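Local coordinates for protein DNA polymerase III, beta chain (Streptococcus pneumoniae, PDB 2AWA) that probably serves as a ring-shaped homodimeric sliding clamp that encircles DNA and tethers DNA polymerases and other proteins to it, conferring processivity, at residues I14-N19 / I48-E53; N21-A26 / L106-I111; L27-R32 / S224-D229; G54-G59 / S65-I70. All coordinates share one frame; numbering follows the deposited sequence.

Contact 1 (I14-N19 / I48-E53); sequences IHFSIN and IDVTNE
Val50, Ile14 and Phe16 carry most of this contact, and one methyl group, CG2 of Val50, is where the three meet. It lies 3.9 Å from CG2 of Ile14 and equally near CG1 of the same residue, in the fork of the isoleucine. Close beside it the same methyl comes within 4.0 Å of CE2 of Phe16, meeting the ring obliquely. Val50 CG2 stands beside its own backbone N because CG1 takes the place anti to it (chi1 177°). Ile14 sends its longer branch onward, and CD1 ends 4.0 Å from the carbonyl O of Ile48. Branched aliphatic residues suit these places: they are rigid, favour extended backbone and fill space with methyl groups. No hydrogen bond joins the two segments; apolar packing alone holds them, and all four touching residues are buried. The nearest CA atoms, those of Ile14 and Val50, are 6.9 Å apart, too far for strand pairing. Strand 15-19 pairs instead with 80-83 and 105-111, while 45-50 lies between 85-90 and 54-60, and Phe16 stacks on Phe108. Side chains from two different sheets thus interlock in the hydrophobic core of the N-terminal domain, as in the DNA-clamp fold, whose domains pack two beta sheets against helices.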
loop_
_atom_site.group_PDB
_atom_site.type_symbol
_atom_site.label_atom_id
_atom_site.label_comp_id
_atom_site.label_asym_id
_atom_site.label_seq_id
_atom_site.Cartn_x
_atom_site.Cartn_y
_atom_site.Cartn_z
ATOM N N ILE B 14 -10.924 -10.276 -35.406
ATOM C CA ILE B 14 -9.728 -10.741 -34.708
ATOM C C ILE B 14 -9.826 -12.200 -34.284
ATOM O O ILE B 14 -10.876 -12.657 -33.865
ATOM C CB ILE B 14 -9.433 -9.870 -33.470
ATOM C CG1 ILE B 14 -9.008 -8.457 -33.912
ATOM C CG2 ILE B 14 -8.330 -10.491 -32.617
ATOM C CD1 ILE B 14 -9.311 -7.357 -32.899
ATOM N N HIS B 15 -8.727 -12.928 -34.448
ATOM C CA HIS B 15 -8.525 -14.199 -33.779
ATOM C C HIS B 15 -7.048 -14.532 -33.648
ATOM O O HIS B 15 -6.364 -14.745 -34.627
ATOM C CB HIS B 15 -9.242 -15.346 -34.481
ATOM C CG HIS B 15 -9.213 -16.628 -33.702
ATOM N ND1 HIS B 15 -9.473 -17.855 -34.274
ATOM C CD2 HIS B 15 -8.938 -16.873 -32.401
ATOM C CE1 HIS B 15 -9.370 -18.797 -33.355
ATOM N NE2 HIS B 15 -9.042 -18.229 -32.212
ATOM N N PHE B 16 -6.568 -14.579 -32.417
ATOM C CA PHE B 16 -5.203 -15.002 -32.145
ATOM C C PHE B 16 -5.128 -15.692 -30.796
ATOM O O PHE B 16 -6.082 -15.639 -29.997
ATOM C CB PHE B 16 -4.250 -13.804 -32.153
ATOM C CG PHE B 16 -4.491 -12.831 -31.038
ATOM C CD1 PHE B 16 -3.853 -12.981 -29.823
ATOM C CD2 PHE B 16 -5.364 -11.775 -31.202
ATOM C CE1 PHE B 16 -4.073 -12.095 -28.803
ATOM C CE2 PHE B 16 -5.598 -10.880 -30.170
ATOM C CZ PHE B 16 -4.946 -11.042 -28.975
ATOM N N SER B 17 -3.986 -16.332 -30.552
ATOM C CA SER B 17 -3.689 -16.916 -29.238
ATOM C C SER B 17 -2.267 -16.538 -28.836
ATOM O O SER B 17 -1.435 -16.247 -29.705
ATOM C CB SER B 17 -3.861 -18.431 -29.257
ATOM O OG SER B 17 -2.942 -18.999 -30.168
ATOM N N ILE B 18 -2.009 -16.566 -27.525
ATOM C CA ILE B 18 -0.820 -15.962 -26.952
ATOM C C ILE B 18 -0.568 -16.459 -25.548
ATOM O O ILE B 18 -1.489 -16.911 -24.872
ATOM C CB ILE B 18 -1.001 -14.426 -26.879
ATOM C CG1 ILE B 18 0.331 -13.722 -26.596
ATOM C CG2 ILE B 18 -2.051 -14.051 -25.812
ATOM C CD1 ILE B 18 0.330 -12.290 -27.007
ATOM N N ASN B 19 0.673 -16.331 -25.102
ATOM C CA ASN B 19 1.072 -16.683 -23.735
ATOM C C ASN B 19 0.504 -15.627 -22.760
ATOM O O ASN B 19 0.755 -14.446 -22.907
ATOM C CB ASN B 19 2.615 -16.834 -23.693
ATOM C CG ASN B 19 3.197 -16.830 -22.290
ATOM O OD1 ASN B 19 3.443 -15.770 -21.713
ATOM N ND2 ASN B 19 3.477 -18.014 -21.758
ATOM N N ILE B 48 -6.344 -2.480 -29.769
ATOM C CA ILE B 48 -5.645 -3.712 -30.111
ATOM C C ILE B 48 -5.725 -3.947 -31.607
ATOM O O ILE B 48 -6.752 -4.414 -32.112
ATOM C CB ILE B 48 -6.272 -4.911 -29.381
ATOM C CG1 ILE B 48 -6.167 -4.709 -27.877
ATOM C CG2 ILE B 48 -5.584 -6.227 -29.760
ATOM C CD1 ILE B 48 -7.065 -5.616 -27.126
ATOM N N ASP B 49 -4.645 -3.613 -32.305
ATOM C CA ASP B 49 -4.520 -3.852 -33.737
ATOM C C ASP B 49 -3.796 -5.160 -33.952
ATOM O O ASP B 49 -2.758 -5.396 -33.348
ATOM C CB ASP B 49 -3.720 -2.739 -34.407
ATOM C CG ASP B 49 -4.579 -1.558 -34.799
ATOM O OD1 ASP B 49 -5.488 -1.740 -35.652
ATOM O OD2 ASP B 49 -4.330 -0.447 -34.272
ATOM N N VAL B 50 -4.338 -5.998 -34.825
ATOM C CA VAL B 50 -3.793 -7.307 -35.061
ATOM C C VAL B 50 -3.497 -7.422 -36.532
ATOM O O VAL B 50 -4.416 -7.421 -37.342
ATOM C CB VAL B 50 -4.797 -8.391 -34.674
ATOM C CG1 VAL B 50 -4.239 -9.780 -35.010
ATOM C CG2 VAL B 50 -5.140 -8.274 -33.209
ATOM N N THR B 51 -2.212 -7.519 -36.869
ATOM C CA THR B 51 -1.769 -7.656 -38.246
ATOM C C THR B 51 -1.029 -8.976 -38.420
ATOM O O THR B 51 -0.826 -9.711 -37.455
ATOM C CB THR B 51 -0.849 -6.476 -38.673
ATOM O OG1 THR B 51 0.273 -6.380 -37.789
ATOM C CG2 THR B 51 -1.620 -5.158 -38.655
ATOM N N ASN B 52 -0.648 -9.279 -39.664
ATOM C CA ASN B 52 0.131 -10.483 -39.962
ATOM C C ASN B 52 1.415 -10.580 -39.137
ATOM O O ASN B 52 1.751 -11.656 -38.621
ATOM C CB ASN B 52 0.474 -10.552 -41.455
ATOM C CG ASN B 52 -0.570 -11.305 -42.255
ATOM O OD1 ASN B 52 -1.163 -12.274 -41.769
ATOM N ND2 ASN B 52 -0.795 -10.873 -43.493
ATOM N N GLU B 53 2.116 -9.455 -39.004
ATOM C CA GLU B 53 3.410 -9.440 -38.334
ATOM C C GLU B 53 3.254 -9.617 -36.819
ATOM O O GLU B 53 4.147 -10.142 -36.160
ATOM C CB GLU B 53 4.190 -8.154 -38.669
ATOM C CG GLU B 53 4.333 -7.816 -40.190
ATOM C CD GLU B 53 4.680 -9.017 -41.068
#

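Contact 2 (N21-A26 / L106-I111); sequences NLFLQA and LDFKEI
Helix 20-31 lies against the sheet that contains strand 105-111, and this contact is part of the helix-on-sheet core of the N-terminal domain. Phe23 is the one residue of 21-26 that reaches the strand. Its CG is anti to the backbone N (chi1 -170°), which carries the ring out from the helix to touch both Leu106 and Phe108. CD2 of Phe23 comes to 4.1 Å from CD2 of Leu106, the two side chains crossing at about a right angle. At the far end of the ring, CZ is 4.3 Å from CD2 of Phe108; this is an oblique contact between two aromatic rings. Leu106 and Phe108 are two apart in an extended strand, so both point to the same side of the sheet, toward the helix, with Asp107 between them turned to the other side.

This alternation is what lets a beta sheet have an apolar inner face in the DNA-clamp fold, where each domain sets helices against its sheets. A long flat side chain suits position 23, since the CA atoms of Phe23 and Leu106 are 9.3 Å apart. Leucine and phenylalanine answer it from the strand with a compact methyl and a broad ring. No hydrogen bond crosses between the segments. Within the helix Gln25 N bonds to Asn21 O at 2.9 Å, and the strand is paired with 15-19 and 115-120. Phe94 of helix 91-100 also touches Phe108, while Ile18 packs on both Phe23 and Leu106.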
loop_
_atom_site.group_PDB
_atom_site.type_symbol
_atom_site.label_atom_id
_atom_site.label_comp_id
_atom_site.label_asym_id
_atom_site.label_seq_id
_atom_site.Cartn_x
_atom_site.Cartn_y
_atom_site.Cartn_z
ATOM N N ASN B 21 1.111 -14.547 -19.725
ATOM C CA ASN B 21 2.033 -13.620 -19.044
ATOM C C ASN B 21 2.721 -12.580 -19.936
ATOM O O ASN B 21 2.800 -11.424 -19.560
ATOM C CB ASN B 21 3.061 -14.375 -18.221
ATOM C CG ASN B 21 2.435 -15.075 -17.040
ATOM O OD1 ASN B 21 1.282 -14.786 -16.656
ATOM N ND2 ASN B 21 3.179 -16.010 -16.450
ATOM N N LEU B 22 3.214 -12.965 -21.106
ATOM C CA LEU B 22 3.845 -11.976 -21.973
ATOM C C LEU B 22 2.806 -10.966 -22.455
ATOM O O LEU B 22 3.113 -9.770 -22.568
ATOM C CB LEU B 22 4.565 -12.619 -23.154
ATOM C CG LEU B 22 5.483 -11.626 -23.883
ATOM C CD1 LEU B 22 6.817 -12.259 -24.237
ATOM C CD2 LEU B 22 4.814 -11.054 -25.124
ATOM N N PHE B 23 1.580 -11.443 -22.703
ATOM C CA PHE B 23 0.467 -10.573 -23.084
ATOM C C PHE B 23 0.216 -9.604 -21.957
ATOM O O PHE B 23 0.220 -8.397 -22.157
ATOM C CB PHE B 23 -0.785 -11.407 -23.374
ATOM C CG PHE B 23 -1.935 -10.641 -24.011
ATOM C CD1 PHE B 23 -1.725 -9.711 -25.009
ATOM C CD2 PHE B 23 -3.245 -10.937 -23.666
ATOM C CE1 PHE B 23 -2.788 -9.045 -25.592
ATOM C CE2 PHE B 23 -4.305 -10.277 -24.258
ATOM C CZ PHE B 23 -4.071 -9.324 -25.216
ATOM N N LEU B 24 0.034 -10.145 -20.753
ATOM C CA LEU B 24 -0.290 -9.331 -19.579
ATOM C C LEU B 24 0.764 -8.265 -19.308
ATOM O O LEU B 24 0.440 -7.173 -18.846
ATOM C CB LEU B 24 -0.456 -10.210 -18.336
ATOM C CG LEU B 24 -1.060 -9.535 -17.106
ATOM C CD1 LEU B 24 -2.466 -8.993 -17.380
ATOM C CD2 LEU B 24 -1.106 -10.516 -15.956
ATOM N N GLN B 25 2.022 -8.582 -19.588
ATOM C CA GLN B 25 3.091 -7.628 -19.357
ATOM C C GLN B 25 2.953 -6.471 -20.326
ATOM O O GLN B 25 2.940 -5.334 -19.926
ATOM C CB GLN B 25 4.465 -8.281 -19.507
ATOM C CG GLN B 25 5.573 -7.366 -19.032
ATOM C CD GLN B 25 6.938 -7.792 -19.487
ATOM O OE1 GLN B 25 7.176 -8.968 -19.771
ATOM N NE2 GLN B 25 7.856 -6.832 -19.561
ATOM N N ALA B 26 2.845 -6.777 -21.607
ATOM C CA ALA B 26 2.597 -5.770 -22.624
ATOM C C ALA B 26 1.380 -4.901 -22.313
ATOM O O ALA B 26 1.447 -3.682 -22.487
ATOM C CB ALA B 26 2.449 -6.418 -23.980
ATOM N N LEU B 106 -3.821 -18.245 -23.929
ATOM C CA LEU B 106 -5.228 -17.925 -24.047
ATOM C C LEU B 106 -5.654 -17.637 -25.465
ATOM O O LEU B 106 -4.855 -17.198 -26.292
ATOM C CB LEU B 106 -5.566 -16.742 -23.148
ATOM C CG LEU B 106 -5.111 -15.348 -23.569
ATOM C CD1 LEU B 106 -6.238 -14.584 -24.246
ATOM C CD2 LEU B 106 -4.656 -14.597 -22.345
ATOM N N ASP B 107 -6.934 -17.889 -25.723
ATOM C CA ASP B 107 -7.524 -17.634 -27.017
ATOM C C ASP B 107 -8.269 -16.318 -27.004
ATOM O O ASP B 107 -9.023 -16.050 -26.096
ATOM C CB ASP B 107 -8.479 -18.757 -27.401
ATOM C CG ASP B 107 -8.636 -18.879 -28.901
ATOM O OD1 ASP B 107 -7.775 -19.530 -29.530
ATOM O OD2 ASP B 107 -9.605 -18.305 -29.449
ATOM N N PHE B 108 -8.044 -15.505 -28.026
ATOM C CA PHE B 108 -8.663 -14.197 -28.151
ATOM C C PHE B 108 -9.434 -14.201 -29.466
ATOM O O PHE B 108 -8.824 -14.086 -30.527
ATOM C CB PHE B 108 -7.558 -13.136 -28.177
ATOM C CG PHE B 108 -8.049 -11.715 -28.071
ATOM C CD1 PHE B 108 -8.805 -11.138 -29.092
ATOM C CD2 PHE B 108 -7.704 -10.935 -26.973
ATOM C CE1 PHE B 108 -9.231 -9.841 -29.011
ATOM C CE2 PHE B 108 -8.137 -9.606 -26.881
ATOM C CZ PHE B 108 -8.897 -9.060 -27.900
ATOM N N LYS B 109 -10.760 -14.346 -29.403
ATOM C CA LYS B 109 -11.593 -14.417 -30.626
ATOM C C LYS B 109 -12.692 -13.370 -30.651
ATOM O O LYS B 109 -13.570 -13.369 -29.792
ATOM C CB LYS B 109 -12.245 -15.798 -30.790
ATOM C CG LYS B 109 -13.025 -15.936 -32.103
ATOM C CD LYS B 109 -13.593 -17.337 -32.331
ATOM C CE LYS B 109 -14.501 -17.352 -33.570
ATOM N NZ LYS B 109 -15.352 -18.578 -33.695
ATOM N N GLU B 110 -12.641 -12.491 -31.645
ATOM C CA GLU B 110 -13.724 -11.539 -31.882
ATOM C C GLU B 110 -14.927 -12.249 -32.493
ATOM O O GLU B 110 -14.774 -13.180 -33.279
ATOM C CB GLU B 110 -13.284 -10.385 -32.815
ATOM C CG GLU B 110 -14.389 -9.345 -33.090
ATOM C CD GLU B 110 -13.934 -8.156 -33.915
ATOM O OE1 GLU B 110 -12.762 -8.100 -34.355
ATOM O OE2 GLU B 110 -14.782 -7.269 -34.142
ATOM N N ILE B 111 -16.114 -11.776 -32.127
ATOM C CA ILE B 111 -17.365 -12.259 -32.674
ATOM C C ILE B 111 -18.337 -11.091 -32.946
ATOM O O ILE B 111 -17.970 -9.918 -32.830
ATOM C CB ILE B 111 -18.012 -13.299 -31.720
ATOM C CG1 ILE B 111 -18.467 -12.639 -30.408
ATOM C CG2 ILE B 111 -17.046 -14.452 -31.454
ATOM C CD1 ILE B 111 -19.552 -13.410 -29.681
#

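Contact 3 (L27-R32 / S224-D229); sequences LNTTKR and SAVFTD
Thr29 is the first residue of 27-32 to touch 224-229, and it does so with its methyl. CG2 lies 4.0 Å from CG1 of Val226, the two side chains crossing at about a right angle; their CA atoms, 5.8 Å apart, are the nearest pair between the segments. Chi1 of -64° sets CG2 anti to the backbone N, while OG1 makes a weak hydrogen bond back to Gln25 O. Threonine therefore suits a partly exposed helix position, offering a methyl to its neighbour and a hydroxyl to its own helix.

One turn on, Arg32 has the larger share. Its CB is 4.2 Å from CG2 of Val226, so the two methyls of that valine serve two different residues. The chain then bends at chi2 (-145°) and passes over Ala225, whose CB is 3.5 Å from both CD and NE. Farther out the guanidinium presents a face to the carbonyl of Ala225, with NH1 3.5 Å from its O; this is contact without a hydrogen bond. The small alanine lets the long arginine lie close to the helix, and Arg32 remains exposed. Val226 also packs on Ile66 and Ile250, from two adjacent strands of one sheet.

Helix 20-31 belongs to the N-terminal domain and helix 217-226 to the central domain. Their ends meet at the junction between these domains, a helix-to-helix contact beside the continuous sheet that links successive domains in the sliding-clamp ring.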
loop_
_atom_site.group_PDB
_atom_site.type_symbol
_atom_site.label_atom_id
_atom_site.label_comp_id
_atom_site.label_asym_id
_atom_site.label_seq_id
_atom_site.Cartn_x
_atom_site.Cartn_y
_atom_site.Cartn_z
ATOM N N LEU B 27 0.281 -5.496 -21.836
ATOM C CA LEU B 27 -0.895 -4.683 -21.475
ATOM C C LEU B 27 -0.579 -3.706 -20.332
ATOM O O LEU B 27 -1.051 -2.562 -20.355
ATOM C CB LEU B 27 -2.108 -5.542 -21.120
ATOM C CG LEU B 27 -2.718 -6.320 -22.298
ATOM C CD1 LEU B 27 -3.654 -7.443 -21.836
ATOM C CD2 LEU B 27 -3.444 -5.411 -23.289
ATOM N N ASN B 28 0.228 -4.160 -19.364
ATOM C CA ASN B 28 0.560 -3.379 -18.198
ATOM C C ASN B 28 1.477 -2.230 -18.520
ATOM O O ASN B 28 1.395 -1.159 -17.905
ATOM C CB ASN B 28 1.175 -4.260 -17.125
ATOM C CG ASN B 28 0.124 -5.028 -16.332
ATOM O OD1 ASN B 28 -1.020 -4.592 -16.194
ATOM N ND2 ASN B 28 0.511 -6.174 -15.809
ATOM N N THR B 29 2.348 -2.443 -19.493
ATOM C CA THR B 29 3.188 -1.392 -20.001
ATOM C C THR B 29 2.329 -0.385 -20.710
ATOM O O THR B 29 2.502 0.805 -20.520
ATOM C CB THR B 29 4.206 -1.946 -20.988
ATOM O OG1 THR B 29 5.059 -2.838 -20.296
ATOM C CG2 THR B 29 5.059 -0.841 -21.588
ATOM N N THR B 30 1.409 -0.855 -21.542
ATOM C CA THR B 30 0.595 0.075 -22.322
ATOM C C THR B 30 -0.327 0.890 -21.414
ATOM O O THR B 30 -0.526 2.077 -21.630
ATOM C CB THR B 30 -0.211 -0.645 -23.409
ATOM O OG1 THR B 30 0.702 -1.281 -24.312
ATOM C CG2 THR B 30 -1.056 0.336 -24.186
ATOM N N LYS B 31 -0.842 0.248 -20.370
ATOM C CA LYS B 31 -1.729 0.908 -19.429
ATOM C C LYS B 31 -1.095 2.122 -18.758
ATOM O O LYS B 31 -1.777 3.025 -18.333
ATOM C CB LYS B 31 -2.200 -0.062 -18.349
ATOM C CG LYS B 31 -3.558 0.338 -17.822
ATOM C CD LYS B 31 -3.765 0.048 -16.353
ATOM C CE LYS B 31 -5.214 0.406 -15.951
ATOM N NZ LYS B 31 -5.687 1.746 -16.465
ATOM N N ARG B 32 0.218 2.143 -18.655
ATOM C CA ARG B 32 0.894 3.279 -18.045
ATOM C C ARG B 32 0.549 4.624 -18.694
ATOM O O ARG B 32 0.720 5.661 -18.062
ATOM C CB ARG B 32 2.405 3.041 -18.009
ATOM C CG ARG B 32 2.761 1.973 -17.000
ATOM C CD ARG B 32 4.068 2.253 -16.315
ATOM N NE ARG B 32 4.240 1.456 -15.098
ATOM C CZ ARG B 32 4.659 0.186 -15.064
ATOM N NH1 ARG B 32 4.949 -0.490 -16.182
ATOM N NH2 ARG B 32 4.785 -0.425 -13.889
ATOM N N SER B 224 10.659 6.257 -17.380
ATOM C CA SER B 224 11.449 5.336 -16.551
ATOM C C SER B 224 10.694 4.049 -16.218
ATOM O O SER B 224 11.303 2.990 -16.107
ATOM C CB SER B 224 11.910 6.004 -15.259
ATOM O OG SER B 224 12.677 7.159 -15.512
ATOM N N ALA B 225 9.376 4.143 -16.066
ATOM C CA ALA B 225 8.520 2.965 -15.851
ATOM C C ALA B 225 8.239 2.140 -17.128
ATOM O O ALA B 225 8.033 0.942 -17.054
ATOM C CB ALA B 225 7.215 3.382 -15.234
ATOM N N VAL B 226 8.226 2.770 -18.289
ATOM C CA VAL B 226 7.877 2.071 -19.510
ATOM C C VAL B 226 9.056 1.275 -20.017
ATOM O O VAL B 226 8.906 0.152 -20.468
ATOM C CB VAL B 226 7.350 3.056 -20.580
ATOM C CG1 VAL B 226 7.361 2.444 -21.961
ATOM C CG2 VAL B 226 5.921 3.498 -20.198
ATOM N N PHE B 227 10.235 1.855 -19.921
ATOM C CA PHE B 227 11.443 1.223 -20.439
ATOM C C PHE B 227 12.203 0.559 -19.298
ATOM O O PHE B 227 12.947 1.196 -18.541
ATOM C CB PHE B 227 12.299 2.242 -21.199
ATOM C CG PHE B 227 11.617 2.781 -22.425
ATOM C CD1 PHE B 227 10.808 3.906 -22.347
ATOM C CD2 PHE B 227 11.747 2.128 -23.647
ATOM C CE1 PHE B 227 10.161 4.395 -23.464
ATOM C CE2 PHE B 227 11.106 2.606 -24.774
ATOM C CZ PHE B 227 10.309 3.750 -24.685
ATOM N N THR B 228 11.981 -0.742 -19.190
ATOM C CA THR B 228 12.612 -1.543 -18.188
ATOM C C THR B 228 14.053 -1.696 -18.571
ATOM O O THR B 228 14.443 -1.419 -19.705
ATOM C CB THR B 228 11.934 -2.916 -18.068
ATOM O OG1 THR B 228 11.859 -3.535 -19.360
ATOM C CG2 THR B 228 10.524 -2.760 -17.480
ATOM N N ASP B 229 14.846 -2.150 -17.618
ATOM C CA ASP B 229 16.293 -2.127 -17.758
ATOM C C ASP B 229 16.810 -3.123 -18.800
ATOM O O ASP B 229 17.931 -2.982 -19.274
ATOM C CB ASP B 229 16.954 -2.334 -16.385
ATOM C CG ASP B 229 16.630 -1.199 -15.400
ATOM O OD1 ASP B 229 16.375 -0.049 -15.856
ATOM O OD2 ASP B 229 16.629 -1.467 -14.176
#

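Contact 4 (G54-G59 / S65-I70); sequences GITLIG and SIENFI
Phe69 lies across from Thr56 in the antiparallel hairpin of strands 54-60 and 64-71, and its ring reaches alongside the start of the partner strand. CG passes the carbonyl O of Ile55 at 4.0 Å, with CB just behind. CD1 comes closer, 3.4 Å from that oxygen, and it also meets OG1 of Thr56, which sits at the ring edge near its plane. Next along the ring, CE1 arrives 4.0 Å from CA of Gly54. With chi1 at 170°, CG is anti to the backbone N, and this turns the ring toward Gly54. Glycine fits there: a CB would be tight against Phe69 CE1 and clash with Ile70 O, and the backbone angles themselves call for it.

Three hydrogen-bonded pairs, Ile55 with Ile70, Leu57 with Asn68 and Gly59 with Ile66, fasten the backbones with two bonds each. The N of Leu57 reaches Asn68 O at 2.8 Å from above the carbonyl plane, 35° out of it, yet the N-H...O angle is nearly straight at 168°. On the same face as Thr56 and Phe69, Ile58 and Glu67 run side by side, CG1 to CG at 4.0 Å, the aliphatic part of the glutamate packing on the isoleucine.

The other face, with Ile55, Leu57, Asn68 and Ile70, is buried. There Leu57 and Asn68 touch helix 20-31, and Asn68 ND2 bonds to Ala26 O, an amide meeting a helix carbonyl. Strand 45-50 flanks the hairpin at 54-60, and strand 250-255 at 64-71.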
loop_
_atom_site.group_PDB
_atom_site.type_symbol
_atom_site.label_atom_id
_atom_site.label_comp_id
_atom_site.label_asym_id
_atom_site.label_seq_id
_atom_site.Cartn_x
_atom_site.Cartn_y
_atom_site.Cartn_z
ATOM N N GLY B 54 2.117 -9.194 -36.273
ATOM C CA GLY B 54 1.895 -9.271 -34.838
ATOM C C GLY B 54 0.772 -8.395 -34.311
ATOM O O GLY B 54 -0.031 -7.868 -35.065
ATOM N N ILE B 55 0.734 -8.257 -32.987
ATOM C CA ILE B 55 -0.262 -7.475 -32.285
ATOM C C ILE B 55 0.365 -6.176 -31.802
ATOM O O ILE B 55 1.505 -6.169 -31.333
ATOM C CB ILE B 55 -0.730 -8.239 -31.062
ATOM C CG1 ILE B 55 -1.537 -9.457 -31.479
ATOM C CG2 ILE B 55 -1.547 -7.353 -30.137
ATOM C CD1 ILE B 55 -1.733 -10.427 -30.322
ATOM N N THR B 56 -0.389 -5.082 -31.901
ATOM C CA THR B 56 0.042 -3.778 -31.412
ATOM C C THR B 56 -0.959 -3.299 -30.381
ATOM O O THR B 56 -2.157 -3.279 -30.625
ATOM C CB THR B 56 0.115 -2.737 -32.535
ATOM O OG1 THR B 56 0.854 -3.259 -33.642
ATOM C CG2 THR B 56 0.808 -1.458 -32.045
ATOM N N LEU B 57 -0.449 -2.920 -29.217
ATOM C CA LEU B 57 -1.269 -2.366 -28.140
ATOM C C LEU B 57 -1.065 -0.869 -28.064
ATOM O O LEU B 57 0.039 -0.410 -27.790
ATOM C CB LEU B 57 -0.884 -2.997 -26.804
ATOM C CG LEU B 57 -1.072 -4.509 -26.777
ATOM C CD1 LEU B 57 -0.464 -5.077 -25.519
ATOM C CD2 LEU B 57 -2.544 -4.874 -26.897
ATOM N N ILE B 58 -2.138 -0.119 -28.296
ATOM C CA ILE B 58 -2.081 1.344 -28.239
ATOM C C ILE B 58 -2.861 1.931 -27.059
ATOM O O ILE B 58 -4.013 1.569 -26.801
ATOM C CB ILE B 58 -2.516 1.985 -29.570
ATOM C CG1 ILE B 58 -1.574 1.510 -30.682
ATOM C CG2 ILE B 58 -2.483 3.502 -29.459
ATOM C CD1 ILE B 58 -1.900 2.048 -32.070
ATOM N N GLY B 59 -2.196 2.831 -26.346
ATOM C CA GLY B 59 -2.794 3.575 -25.240
ATOM C C GLY B 59 -2.330 5.024 -25.208
ATOM O O GLY B 59 -1.206 5.356 -25.624
ATOM N N SER B 65 1.571 8.813 -25.229
ATOM C CA SER B 65 0.981 7.686 -25.918
ATOM C C SER B 65 2.010 6.570 -25.969
ATOM O O SER B 65 3.195 6.820 -26.129
ATOM C CB SER B 65 0.597 8.064 -27.348
ATOM O OG SER B 65 -0.351 9.109 -27.385
ATOM N N ILE B 66 1.544 5.339 -25.860
ATOM C CA ILE B 66 2.410 4.167 -25.949
ATOM C C ILE B 66 1.885 3.230 -27.036
ATOM O O ILE B 66 0.691 2.924 -27.077
ATOM C CB ILE B 66 2.467 3.420 -24.604
ATOM C CG1 ILE B 66 3.199 4.272 -23.577
ATOM C CG2 ILE B 66 3.173 2.102 -24.756
ATOM C CD1 ILE B 66 3.117 3.736 -22.142
ATOM N N GLU B 67 2.782 2.801 -27.917
ATOM C CA GLU B 67 2.509 1.707 -28.836
ATOM C C GLU B 67 3.441 0.558 -28.521
ATOM O O GLU B 67 4.625 0.597 -28.837
ATOM C CB GLU B 67 2.752 2.108 -30.260
ATOM C CG GLU B 67 1.964 3.278 -30.730
ATOM C CD GLU B 67 2.103 3.450 -32.218
ATOM O OE1 GLU B 67 2.682 2.536 -32.847
ATOM O OE2 GLU B 67 1.637 4.479 -32.753
ATOM N N ASN B 68 2.891 -0.468 -27.892
ATOM C CA ASN B 68 3.640 -1.664 -27.544
ATOM C C ASN B 68 3.282 -2.819 -28.485
ATOM O O ASN B 68 2.171 -3.333 -28.473
ATOM C CB ASN B 68 3.312 -2.034 -26.108
ATOM C CG ASN B 68 4.313 -2.945 -25.500
ATOM O OD1 ASN B 68 5.342 -3.279 -26.094
ATOM N ND2 ASN B 68 4.022 -3.360 -24.292
ATOM N N PHE B 69 4.253 -3.217 -29.282
ATOM C CA PHE B 69 4.083 -4.241 -30.297
ATOM C C PHE B 69 4.611 -5.609 -29.821
ATOM O O PHE B 69 5.722 -5.709 -29.309
ATOM C CB PHE B 69 4.831 -3.748 -31.539
ATOM C CG PHE B 69 4.975 -4.748 -32.618
ATOM C CD1 PHE B 69 3.903 -5.066 -33.433
ATOM C CD2 PHE B 69 6.207 -5.331 -32.875
ATOM C CE1 PHE B 69 4.047 -5.976 -34.492
ATOM C CE2 PHE B 69 6.362 -6.230 -33.935
ATOM C CZ PHE B 69 5.275 -6.551 -34.738
ATOM N N ILE B 70 3.798 -6.649 -29.980
ATOM C CA ILE B 70 4.237 -8.036 -29.780
ATOM C C ILE B 70 4.287 -8.702 -31.140
ATOM O O ILE B 70 3.254 -8.894 -31.751
ATOM C CB ILE B 70 3.235 -8.840 -28.904
ATOM C CG1 ILE B 70 2.929 -8.106 -27.614
ATOM C CG2 ILE B 70 3.780 -10.234 -28.602
ATOM C CD1 ILE B 70 1.689 -8.617 -26.898
#

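Overall arrangement
Helix 20-31 runs through contacts 2 and 3 and packs on contact 4. Its first half serves contact 2 and its second half contact 3, whose centres are about 17 Å apart, while its inner side rests on the hairpin of contact 4. Contacts 1 and 2, with centres about 8 Å apart, meet in one sheet, where strands 15-19 and 105-111 are neighbours and Phe16 O probably bonds to Phe108 N at 2.8 Å. Contact 1 joins contact 4 through the adjacent strands 45-50 and 54-60. Contacts 1, 2 and 4 thus build the core of the N-terminal domain; contact 3, about 11 Å from contact 4 between centres, carries the packing to the central domain, with Val226 CG2 3.4 Å from Ile66 CD1.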